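Local coordinates for protein octaprenyl-diphosphate synthase (Bacteroides thetaiotaomicron, PDB 3RMG) that probably catalyses the magnesium-dependent condensation of isoprenyl diphosphates into longer prenyl diphosphates, as in other members of the FPP/GGPP synthase family, at residues L17-K21 with M49-I53; V58-Y62 with E195-A199; Y205-C209 with I291-K295; I212-I216 with A287-I291; K295-F299 with R315-D319. One frame throughout, in Å; residues are numbered along the deposited sequence.

Contact 1: L17-K21 with M49-I53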
# COMPACT_ATOMS: atom_id res chain seq x y z
N LEU A 17 7.03 -26.08 3.29
CA LEU A 17 7.97 -25.01 3.57
C LEU A 17 8.79 -24.64 2.34
O LEU A 17 9.13 -23.47 2.14
CB LEU A 17 8.92 -25.39 4.69
CG LEU A 17 8.55 -24.81 6.05
CD1 LEU A 17 9.52 -25.30 7.10
CD2 LEU A 17 8.53 -23.28 5.98
N GLU A 18 9.13 -25.63 1.53
CA GLU A 18 9.92 -25.35 0.34
C GLU A 18 9.03 -24.67 -0.67
O GLU A 18 9.44 -23.73 -1.34
CB GLU A 18 10.52 -26.64 -0.23
CG GLU A 18 11.77 -27.11 0.51
CD GLU A 18 12.19 -28.53 0.13
OE1 GLU A 18 12.94 -29.15 0.92
OE2 GLU A 18 11.76 -29.02 -0.94
N ASP A 19 7.79 -25.16 -0.78
CA ASP A 19 6.85 -24.56 -1.71
C ASP A 19 6.56 -23.12 -1.32
O ASP A 19 6.39 -22.26 -2.17
CB ASP A 19 5.55 -25.37 -1.74
CG ASP A 19 5.76 -26.76 -2.28
OD1 ASP A 19 6.85 -27.02 -2.81
OD2 ASP A 19 4.83 -27.60 -2.18
N PHE A 20 6.51 -22.84 -0.02
CA PHE A 20 6.25 -21.48 0.40
C PHE A 20 7.41 -20.56 0.07
O PHE A 20 7.21 -19.39 -0.25
CB PHE A 20 6.00 -21.38 1.89
CG PHE A 20 6.29 -20.01 2.42
CD1 PHE A 20 5.30 -19.03 2.38
CD2 PHE A 20 7.56 -19.68 2.87
CE1 PHE A 20 5.57 -17.74 2.84
CE2 PHE A 20 7.84 -18.39 3.33
CZ PHE A 20 6.85 -17.42 3.32
N LYS A 21 8.63 -21.08 0.20
CA LYS A 21 9.84 -20.28 -0.00
C LYS A 21 9.99 -19.90 -1.47
O LYS A 21 10.37 -18.77 -1.79
CB LYS A 21 11.07 -21.03 0.49
CG LYS A 21 12.01 -20.19 1.33
CD LYS A 21 12.53 -21.00 2.51
CE LYS A 21 13.11 -20.10 3.59
NZ LYS A 21 14.46 -19.56 3.24
N MET A 49 11.36 -18.28 9.56
CA MET A 49 10.02 -17.98 9.07
C MET A 49 8.98 -18.30 10.13
O MET A 49 8.16 -19.20 9.95
CB MET A 49 9.74 -18.79 7.81
CG MET A 49 10.64 -18.44 6.64
SD MET A 49 11.24 -19.91 5.80
CE MET A 49 12.16 -20.71 7.12
N MET A 50 9.02 -17.56 11.23
CA MET A 50 8.16 -17.82 12.36
C MET A 50 6.67 -17.85 11.97
O MET A 50 5.92 -18.73 12.41
CB MET A 50 8.40 -16.77 13.44
CG MET A 50 8.64 -17.37 14.82
SD MET A 50 10.05 -18.50 14.82
CE MET A 50 11.35 -17.41 14.23
N ARG A 51 6.25 -16.91 11.14
CA ARG A 51 4.83 -16.82 10.76
C ARG A 51 4.42 -17.83 9.69
O ARG A 51 3.37 -18.46 9.81
CB ARG A 51 4.45 -15.39 10.35
CG ARG A 51 4.47 -14.39 11.50
CD ARG A 51 4.51 -12.94 10.99
NE ARG A 51 4.85 -12.03 12.07
CZ ARG A 51 6.07 -11.54 12.29
NH1 ARG A 51 7.07 -11.84 11.47
NH2 ARG A 51 6.28 -10.73 13.32
N PRO A 52 5.22 -17.97 8.62
CA PRO A 52 4.93 -19.02 7.64
C PRO A 52 4.86 -20.41 8.26
O PRO A 52 3.98 -21.20 7.90
CB PRO A 52 6.10 -18.91 6.67
CG PRO A 52 6.42 -17.46 6.69
CD PRO A 52 6.30 -17.09 8.16
N ILE A 53 5.74 -20.71 9.21
CA ILE A 53 5.64 -22.01 9.88
C ILE A 53 4.30 -22.14 10.62
O ILE A 53 3.68 -23.20 10.61
CB ILE A 53 6.82 -22.26 10.83
CG1 ILE A 53 8.08 -22.62 10.03
CG2 ILE A 53 6.50 -23.36 11.79
CD1 ILE A 53 9.38 -22.44 10.82
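L17 meets I53 and M49 with one branch: its CD2 methyl lies 4.1 Å from I53 CG1 and 4.3 Å from M49 SD, so one methyl touches both the N-cap residue and the first turn of helix 50-62. I53 also touches I9 and K10 of helix 5-10. One turn further along helix 14-23, F20 brings in the aromatic contact. With CG anti to the backbone N (chi1 156°), its ring is laid against the pyrrolidine of P52. P52 CB stands 3.8 Å from the centroid of the F20 ring and 16° off its normal, a CH-pi contact over the face, while P52 CG comes within 3.4 Å of F20 CZ. M49 and P52 belong to the G-K-x-x-R-P signature of this all-helical isoprenoid synthase fold, whose lysine and arginine in relatives help hold the diphosphate of isopentenyl diphosphate. R51 of that signature packs instead on E77 and H80 of helix 67-90. M49 CG also approaches F20, at 4.3 Å from CE2. Putting an alanine in place of F20 would probably strip the P52 ring of its flat cover and leave the M49 chain freer to turn. Last comes K21, whose aliphatic chain runs at about a right angle to that of M49; the modelled approach of its CE to the thioether sulfur is too close to be trusted. M49 itself is the N-cap residue of helix 50-62, and its carbonyl O accepts the backbone bond from I53 N at 2.9 Å.

Contact 2: V58-Y62 with E195-A199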
# COMPACT_ATOMS: atom_id res chain seq x y z
N VAL A 58 -0.90 -24.77 11.35
CA VAL A 58 -2.35 -24.64 11.63
C VAL A 58 -3.20 -25.31 10.55
O VAL A 58 -4.18 -25.97 10.85
CB VAL A 58 -2.79 -23.15 11.79
CG1 VAL A 58 -4.34 -23.00 11.70
CG2 VAL A 58 -2.30 -22.61 13.08
N ALA A 59 -2.82 -25.12 9.29
CA ALA A 59 -3.58 -25.73 8.19
C ALA A 59 -3.53 -27.25 8.31
O ALA A 59 -4.54 -27.95 8.10
CB ALA A 59 -3.06 -25.27 6.83
N ARG A 60 -2.35 -27.76 8.67
CA ARG A 60 -2.16 -29.20 8.81
C ARG A 60 -2.95 -29.77 10.00
O ARG A 60 -3.18 -30.98 10.06
CB ARG A 60 -0.67 -29.56 8.87
CG ARG A 60 0.04 -29.49 7.50
CD ARG A 60 -0.37 -30.63 6.55
NE ARG A 60 -0.04 -31.92 7.14
CZ ARG A 60 1.17 -32.46 7.12
NH1 ARG A 60 2.18 -31.83 6.53
NH2 ARG A 60 1.39 -33.64 7.69
N LEU A 61 -3.38 -28.93 10.92
CA LEU A 61 -4.33 -29.41 11.93
C LEU A 61 -5.60 -29.92 11.27
O LEU A 61 -6.22 -30.85 11.77
CB LEU A 61 -4.70 -28.32 12.94
CG LEU A 61 -3.68 -27.96 14.02
CD1 LEU A 61 -4.21 -26.82 14.86
CD2 LEU A 61 -3.37 -29.19 14.88
N TYR A 62 -5.98 -29.33 10.14
CA TYR A 62 -7.28 -29.61 9.53
C TYR A 62 -7.23 -30.42 8.25
O TYR A 62 -8.16 -31.16 7.93
CB TYR A 62 -8.01 -28.29 9.25
CG TYR A 62 -8.14 -27.46 10.48
CD1 TYR A 62 -8.89 -27.91 11.56
CD2 TYR A 62 -7.50 -26.24 10.59
CE1 TYR A 62 -9.01 -27.16 12.71
CE2 TYR A 62 -7.60 -25.48 11.73
CZ TYR A 62 -8.36 -25.94 12.79
OH TYR A 62 -8.46 -25.19 13.94
N GLU A 195 -13.61 -23.43 13.98
CA GLU A 195 -12.22 -23.80 13.82
C GLU A 195 -11.40 -22.58 13.42
O GLU A 195 -10.30 -22.36 13.95
CB GLU A 195 -12.09 -24.95 12.82
CG GLU A 195 -12.79 -26.23 13.29
CD GLU A 195 -13.40 -27.03 12.15
OE1 GLU A 195 -14.11 -26.44 11.30
OE2 GLU A 195 -13.17 -28.26 12.11
N VAL A 196 -11.94 -21.78 12.51
CA VAL A 196 -11.34 -20.51 12.12
C VAL A 196 -11.21 -19.60 13.35
O VAL A 196 -10.17 -18.99 13.57
CB VAL A 196 -12.18 -19.82 11.02
CG1 VAL A 196 -11.75 -18.40 10.83
CG2 VAL A 196 -12.06 -20.58 9.70
N ALA A 197 -12.27 -19.53 14.16
CA ALA A 197 -12.23 -18.73 15.39
C ALA A 197 -11.22 -19.32 16.38
O ALA A 197 -10.49 -18.59 17.08
CB ALA A 197 -13.63 -18.65 16.04
N PHE A 198 -11.18 -20.64 16.45
CA PHE A 198 -10.21 -21.31 17.30
C PHE A 198 -8.77 -20.98 16.87
O PHE A 198 -7.90 -20.73 17.71
CB PHE A 198 -10.47 -22.81 17.29
CG PHE A 198 -9.32 -23.65 17.76
CD1 PHE A 198 -8.19 -23.80 16.96
CD2 PHE A 198 -9.40 -24.36 18.95
CE1 PHE A 198 -7.13 -24.62 17.37
CE2 PHE A 198 -8.35 -25.17 19.36
CZ PHE A 198 -7.21 -25.30 18.57
N ALA A 199 -8.53 -20.97 15.56
CA ALA A 199 -7.18 -20.73 15.03
C ALA A 199 -6.76 -19.29 15.30
O ALA A 199 -5.61 -19.03 15.69
CB ALA A 199 -7.14 -21.03 13.53
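Y62 OH is closed in by three residues of helix 193-217: F198 CD1 lies 3.3 Å from it, E195 CB 3.8 Å, and A199 CB 4.4 Å. The backbone oxygen of E195 is 3.4 Å from the same hydroxyl, and within its own helix that oxygen accepts a bond from A199 N at 2.8 Å. The phenol gets there because Y62 holds CG anti to its carbonyl carbon (chi1 -55°), and the ring then slides past the E195 side chain in the opposite direction, with ring and carboxylate planes 68° apart. Of the E195 side chain the aliphatic part does the touching, CB and CG against Y62 CE1; its OE1 is hydrogen-bonded to G192 N. L61 CB of the same helix is centred over one face of the Y62 ring. A turn earlier the helices come closer through small groups, V58 CG1 resting 3.9 Å from A199 CB, and L61 CD1 makes a looser apolar contact with F198 CE1 at 4.4 Å. The two helical segments run roughly antiparallel, at 150°, with axes 11.4 Å apart, and at the wider end, Y62 to E195, the tyrosine side chain bridges the gap. In the all-helical isoprenoid synthase fold, loop residues V189 and V191 touch Y62, helix 174-188 brings A185 against V58, and helix 309-323 brings I310 and L314 against L61.

Contact 3: Y205-C209 with I291-K295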
# COMPACT_ATOMS: atom_id res chain seq x y z
N TYR A 205 -2.84 -15.61 20.87
CA TYR A 205 -2.08 -15.92 22.07
C TYR A 205 -0.59 -16.02 21.75
O TYR A 205 0.26 -15.53 22.51
CB TYR A 205 -2.54 -17.22 22.73
CG TYR A 205 -3.85 -17.12 23.46
CD1 TYR A 205 -4.64 -18.23 23.68
CD2 TYR A 205 -4.32 -15.89 23.92
CE1 TYR A 205 -5.85 -18.15 24.36
CE2 TYR A 205 -5.52 -15.80 24.60
CZ TYR A 205 -6.27 -16.93 24.83
OH TYR A 205 -7.47 -16.85 25.50
N ILE A 206 -0.29 -16.66 20.63
CA ILE A 206 1.10 -16.86 20.23
C ILE A 206 1.80 -15.54 19.91
O ILE A 206 2.95 -15.29 20.36
CB ILE A 206 1.18 -17.82 19.02
CG1 ILE A 206 0.84 -19.25 19.47
CG2 ILE A 206 2.56 -17.75 18.36
CD1 ILE A 206 0.66 -20.23 18.33
N GLY A 207 1.09 -14.68 19.17
CA GLY A 207 1.57 -13.34 18.85
C GLY A 207 1.84 -12.51 20.10
O GLY A 207 2.79 -11.74 20.14
N ILE A 208 1.01 -12.67 21.13
CA ILE A 208 1.25 -11.95 22.38
C ILE A 208 2.49 -12.45 23.13
O ILE A 208 3.28 -11.64 23.62
CB ILE A 208 0.02 -11.97 23.32
CG1 ILE A 208 -1.14 -11.21 22.68
CG2 ILE A 208 0.36 -11.33 24.66
CD1 ILE A 208 -2.47 -11.30 23.48
N CYS A 209 2.68 -13.77 23.23
CA CYS A 209 3.91 -14.30 23.83
C CYS A 209 5.13 -13.77 23.06
O CYS A 209 6.12 -13.33 23.64
CB CYS A 209 3.94 -15.82 23.79
SG CYS A 209 2.72 -16.63 24.81
N ILE A 291 3.89 -14.09 30.07
CA ILE A 291 4.13 -14.98 28.94
C ILE A 291 3.65 -16.40 29.26
O ILE A 291 2.99 -17.04 28.44
CB ILE A 291 5.63 -15.00 28.55
CG1 ILE A 291 6.01 -13.68 27.88
CG2 ILE A 291 5.95 -16.16 27.62
CD1 ILE A 291 7.50 -13.54 27.64
N GLU A 292 3.99 -16.88 30.45
CA GLU A 292 3.62 -18.22 30.90
C GLU A 292 2.10 -18.37 30.95
O GLU A 292 1.56 -19.41 30.59
CB GLU A 292 4.20 -18.45 32.30
CG GLU A 292 4.83 -19.80 32.53
CD GLU A 292 5.84 -20.15 31.47
OE1 GLU A 292 6.49 -19.21 30.95
OE2 GLU A 292 5.98 -21.35 31.15
N GLN A 293 1.41 -17.33 31.40
CA GLN A 293 -0.04 -17.36 31.44
C GLN A 293 -0.63 -17.52 30.03
O GLN A 293 -1.52 -18.34 29.82
CB GLN A 293 -0.60 -16.09 32.09
CG GLN A 293 -0.50 -16.06 33.61
CD GLN A 293 -0.57 -14.64 34.17
OE1 GLN A 293 -0.22 -14.40 35.32
NE2 GLN A 293 -1.02 -13.70 33.35
N TYR A 294 -0.13 -16.74 29.07
CA TYR A 294 -0.65 -16.81 27.71
C TYR A 294 -0.27 -18.11 27.02
O TYR A 294 -1.04 -18.64 26.21
CB TYR A 294 -0.22 -15.60 26.88
CG TYR A 294 -1.12 -14.41 27.11
CD1 TYR A 294 -2.35 -14.31 26.48
CD2 TYR A 294 -0.73 -13.39 27.98
CE1 TYR A 294 -3.17 -13.22 26.70
CE2 TYR A 294 -1.55 -12.29 28.22
CZ TYR A 294 -2.76 -12.22 27.59
OH TYR A 294 -3.57 -11.14 27.82
N LYS A 295 0.90 -18.63 27.34
CA LYS A 295 1.35 -19.91 26.82
C LYS A 295 0.42 -21.00 27.32
O LYS A 295 0.06 -21.92 26.57
CB LYS A 295 2.77 -20.20 27.29
CG LYS A 295 3.41 -21.38 26.63
CD LYS A 295 4.81 -21.56 27.18
CE LYS A 295 5.45 -22.84 26.68
NZ LYS A 295 6.58 -23.25 27.56
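Y294 and Y205 form the aromatic part of this pairing between helices 193-217 and 283-302. Their ring centroids are 5.8 Å apart with planes at 58°, an oblique aromatic pair. Y205 CD2 reaches the edge of the Y294 ring, in its plane, at 3.6 Å from Y294 CD1. The CH-pi part falls to I208, whose CG2 lies 4.1 Å from the centroid of the Y294 ring and almost straight above its centre; the other end of the isoleucine, CD1, comes to 3.8 Å from Y294 CE1. One phenol is thus held on a face by a branched side chain and on an edge by a second phenol. CG of Y294 is anti to its carbonyl carbon (chi1 -83°), which directs the ring across to helix 193-217. Sulfur contacts make up the third kind. C209 SG touches Y294 CB at 3.7 Å and is equally far, 3.7 Å, from K295 N, a backbone amide already bonded to I291 O within its own helix. The helices are close here: these antiparallel segments, at 163°, approach to 9.1 Å, and the CA atoms of C209 and I291 to 5.2 Å, consistent with the small C209 side chain at this point. The same two long helices of the isoprenoid synthase bundle are further covered by helix 163-172, where R171 touches both I208 and Y294. With aromatic, aliphatic and sulfur surfaces doing the touching, and the K295 ammonium paired with D319 elsewhere, cohesion here rests on shape and dispersion and not on charge.

Contact 4: I212-I216 with A287-I291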
# COMPACT_ATOMS: atom_id res chain seq x y z
N ILE A 212 5.79 -9.89 23.71
CA ILE A 212 6.30 -9.67 25.06
C ILE A 212 7.73 -10.18 25.17
O ILE A 212 8.59 -9.52 25.77
CB ILE A 212 5.42 -10.36 26.10
CG1 ILE A 212 4.07 -9.64 26.23
CG2 ILE A 212 6.10 -10.37 27.44
CD1 ILE A 212 3.06 -10.41 27.12
N LYS A 213 8.00 -11.35 24.59
CA LYS A 213 9.37 -11.86 24.53
C LYS A 213 10.33 -10.82 23.94
O LYS A 213 11.38 -10.56 24.50
CB LYS A 213 9.44 -13.14 23.69
CG LYS A 213 9.34 -14.41 24.50
CD LYS A 213 10.70 -14.84 25.05
CE LYS A 213 11.07 -14.04 26.29
NZ LYS A 213 12.24 -14.64 27.02
N ASP A 214 9.95 -10.25 22.80
CA ASP A 214 10.76 -9.24 22.15
C ASP A 214 10.96 -8.00 23.01
O ASP A 214 12.04 -7.41 23.00
CB ASP A 214 10.13 -8.82 20.83
CG ASP A 214 10.84 -9.42 19.64
OD1 ASP A 214 11.82 -10.16 19.85
OD2 ASP A 214 10.42 -9.14 18.50
N ASP A 215 9.92 -7.58 23.72
CA ASP A 215 10.01 -6.38 24.56
C ASP A 215 11.03 -6.58 25.68
O ASP A 215 11.74 -5.65 26.06
CB ASP A 215 8.64 -6.04 25.15
CG ASP A 215 7.68 -5.48 24.12
OD1 ASP A 215 8.10 -5.24 22.96
OD2 ASP A 215 6.50 -5.29 24.46
N ILE A 216 11.10 -7.79 26.21
CA ILE A 216 12.07 -8.12 27.24
C ILE A 216 13.51 -8.00 26.72
O ILE A 216 14.37 -7.41 27.37
CB ILE A 216 11.83 -9.53 27.79
CG1 ILE A 216 10.66 -9.51 28.78
CG2 ILE A 216 13.10 -10.07 28.44
CD1 ILE A 216 10.09 -10.88 29.08
N ALA A 287 7.08 -10.12 33.50
CA ALA A 287 6.80 -10.20 32.08
C ALA A 287 6.86 -11.67 31.68
O ALA A 287 5.98 -12.16 30.97
CB ALA A 287 7.81 -9.37 31.30
N CYS A 288 7.89 -12.37 32.17
CA CYS A 288 8.01 -13.82 32.03
C CYS A 288 6.83 -14.61 32.62
O CYS A 288 6.41 -15.62 32.05
CB CYS A 288 9.33 -14.32 32.62
SG CYS A 288 10.75 -14.14 31.52
N ARG A 289 6.30 -14.16 33.76
CA ARG A 289 5.13 -14.83 34.33
C ARG A 289 3.89 -14.64 33.45
O ARG A 289 3.06 -15.53 33.32
CB ARG A 289 4.86 -14.35 35.76
CG ARG A 289 5.32 -15.34 36.82
CD ARG A 289 5.88 -14.64 38.05
NE ARG A 289 5.04 -13.54 38.51
CZ ARG A 289 5.51 -12.45 39.12
NH1 ARG A 289 6.82 -12.32 39.31
NH2 ARG A 289 4.69 -11.49 39.52
N THR A 290 3.77 -13.47 32.83
CA THR A 290 2.66 -13.18 31.95
C THR A 290 2.71 -14.04 30.68
O THR A 290 1.71 -14.64 30.27
CB THR A 290 2.65 -11.68 31.62
OG1 THR A 290 2.44 -10.95 32.83
CG2 THR A 290 1.54 -11.34 30.63
N ILE A 291 3.89 -14.09 30.07
CA ILE A 291 4.13 -14.98 28.94
C ILE A 291 3.65 -16.40 29.26
O ILE A 291 2.99 -17.04 28.44
CB ILE A 291 5.63 -15.00 28.55
CG1 ILE A 291 6.01 -13.68 27.88
CG2 ILE A 291 5.95 -16.16 27.62
CD1 ILE A 291 7.50 -13.54 27.64
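I212 and I291 interlock where helix 193-217 enters the second aspartate-rich D-D-x-x-D motif of the isoprenoid synthase fold; D214 and D215 are its first two acids, which in relatives help bind magnesium and diphosphate. The two isoleucines slide past each other in opposite directions, and the fit is tight: I212 CG2 is 3.3 Å from I291 CG1. The end of I291, CD1, meets I216 CD1 tip to tip at 4.0 Å, and the K213 chain passes across it at about a right angle, its CG 3.7 Å away from I291 CD1. I216 CD1 also presses on A287 CB at 3.5 Å. On the other flank I212 CD1 touches T290 CG2 at 3.9 Å. The T290 hydroxyl is hydrogen-bonded to Y286 O, which would fix the rotation that presents this methyl. The segments run antiparallel at 164°. Farther out, Y166 and F167 of helix 163-172 cover I212, and the same helix reaches D215, whose OD2 is hydrogen-bonded to Y166 OH, while OD1 is hydrogen-bonded to Q211 NE2 within helix 193-217.

Contact 5: K295-F299 with R315-D319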
# COMPACT_ATOMS: atom_id res chain seq x y z
N LYS A 295 0.90 -18.63 27.34
CA LYS A 295 1.35 -19.91 26.82
C LYS A 295 0.42 -21.00 27.32
O LYS A 295 0.06 -21.92 26.57
CB LYS A 295 2.77 -20.20 27.29
CG LYS A 295 3.41 -21.38 26.63
CD LYS A 295 4.81 -21.56 27.18
CE LYS A 295 5.45 -22.84 26.68
NZ LYS A 295 6.58 -23.25 27.56
N LYS A 296 0.03 -20.92 28.58
CA LYS A 296 -0.87 -21.92 29.13
C LYS A 296 -2.25 -21.78 28.49
O LYS A 296 -2.91 -22.77 28.20
CB LYS A 296 -0.97 -21.81 30.65
CG LYS A 296 -2.01 -22.74 31.27
CD LYS A 296 -2.35 -22.30 32.69
CE LYS A 296 -3.71 -22.83 33.15
NZ LYS A 296 -3.72 -24.31 33.30
N LYS A 297 -2.69 -20.55 28.26
CA LYS A 297 -3.95 -20.34 27.58
C LYS A 297 -3.91 -21.02 26.21
O LYS A 297 -4.89 -21.64 25.78
CB LYS A 297 -4.24 -18.85 27.43
CG LYS A 297 -4.73 -18.16 28.71
CD LYS A 297 -5.08 -16.71 28.41
CE LYS A 297 -4.83 -15.79 29.60
NZ LYS A 297 -5.91 -15.89 30.61
N ALA A 298 -2.76 -20.92 25.55
CA ALA A 298 -2.58 -21.52 24.24
C ALA A 298 -2.60 -23.04 24.31
O ALA A 298 -3.26 -23.68 23.49
CB ALA A 298 -1.29 -21.02 23.59
N PHE A 299 -1.86 -23.61 25.26
CA PHE A 299 -1.82 -25.06 25.45
C PHE A 299 -3.20 -25.62 25.78
O PHE A 299 -3.63 -26.63 25.24
CB PHE A 299 -0.82 -25.43 26.56
CG PHE A 299 0.61 -25.50 26.09
CD1 PHE A 299 1.57 -26.15 26.84
CD2 PHE A 299 0.99 -24.93 24.89
CE1 PHE A 299 2.89 -26.22 26.41
CE2 PHE A 299 2.29 -25.01 24.45
CZ PHE A 299 3.25 -25.64 25.21
N ARG A 315 3.11 -27.37 19.89
CA ARG A 315 3.56 -27.22 21.25
C ARG A 315 5.06 -26.89 21.29
O ARG A 315 5.47 -26.02 22.04
CB ARG A 315 3.23 -28.44 22.11
CG ARG A 315 1.74 -28.66 22.27
CD ARG A 315 1.40 -29.57 23.43
NE ARG A 315 2.18 -30.81 23.43
CZ ARG A 315 1.93 -31.87 22.66
NH1 ARG A 315 2.69 -32.95 22.78
NH2 ARG A 315 0.94 -31.85 21.78
N THR A 316 5.86 -27.56 20.47
CA THR A 316 7.30 -27.30 20.41
C THR A 316 7.58 -25.90 19.84
O THR A 316 8.44 -25.19 20.33
CB THR A 316 8.04 -28.35 19.54
OG1 THR A 316 7.65 -29.67 19.93
CG2 THR A 316 9.55 -28.21 19.70
N TYR A 317 6.87 -25.52 18.80
CA TYR A 317 6.95 -24.15 18.29
C TYR A 317 6.75 -23.15 19.43
O TYR A 317 7.52 -22.21 19.61
CB TYR A 317 5.86 -23.98 17.25
CG TYR A 317 5.77 -22.63 16.58
CD1 TYR A 317 6.39 -22.40 15.35
CD2 TYR A 317 5.02 -21.60 17.14
CE1 TYR A 317 6.28 -21.17 14.71
CE2 TYR A 317 4.90 -20.37 16.51
CZ TYR A 317 5.53 -20.16 15.30
OH TYR A 317 5.41 -18.95 14.68
N LEU A 318 5.70 -23.35 20.23
CA LEU A 318 5.37 -22.37 21.24
C LEU A 318 6.39 -22.39 22.38
O LEU A 318 6.73 -21.34 22.92
CB LEU A 318 3.92 -22.55 21.72
CG LEU A 318 3.36 -21.47 22.66
CD1 LEU A 318 3.85 -20.08 22.27
CD2 LEU A 318 1.84 -21.49 22.68
N ASP A 319 6.92 -23.57 22.71
CA ASP A 319 8.00 -23.66 23.69
C ASP A 319 9.25 -22.93 23.22
O ASP A 319 9.95 -22.31 24.00
CB ASP A 319 8.36 -25.11 23.98
CG ASP A 319 7.41 -25.77 24.96
OD1 ASP A 319 7.31 -27.01 24.95
OD2 ASP A 319 6.76 -25.05 25.75
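K295-F299 and R315-D319 run antiparallel at 176°, their axes 11.1 Å apart, with the CA of K295 7.3 Å from that of L318, as arms of the helical hairpin built by consecutive helices 283-302 and 309-323. L318 fills the space between them. Its CD2 presses on A298 CB at 3.3 Å, tighter than usual for two carbons, and its CG meets K295 CG at 4.0 Å. F299 closes the contact from the next turn. With CG anti to its carbonyl carbon (chi1 -83°), the ring reaches across so that CE2 lies 4.0 Å from L318 CD2, and R315 O approaches the ring edge near its plane, 3.9 Å from CZ. R315 CG stands over one face, offset toward the rim, while the guanidinium continues to a salt bridge with D307. Replacing F299 by a serine would probably open a gap beside L318 and leave R315 CG without the ring face beneath it. At the other end K295, extended beyond CG, brings NZ to D319 OD2 at 2.6 Å, a salt bridge whose hydrogen bond is weak and whose acceptor oxygen is less surely placed. The buried side of the hairpin faces helix 193-217, with Y205 on A298 and I206 on L318. The chemistry is therefore divided: an apolar centre around L318 fills the interface, and the two partly exposed charges of K295 and D319, each the other's mate if D319 is placed correctly, are likely to add attraction across the hairpin at its partly exposed edge.

In the fold
Contacts 3, 4 and 5 form a continuous row along helix 283-302: centres of contacts 3 and 4, and of 3 and 5, are each about 8 Å apart, with I291 and K295 as the shared residues. Y205 and I206 of contact 3 also pack on contact 5. Contact 2 uses the earlier part of helix 193-217, its centre about 15 Å from that of contact 5. Contact 1, on the helix that later serves contact 2, joins the row where M50 O meets Y317 OH, probably a hydrogen bond although modelled very short. Contacts 1 and 4 involve the two family signatures associated in relatives with substrate and magnesium, and their centres lie about 25 Å apart.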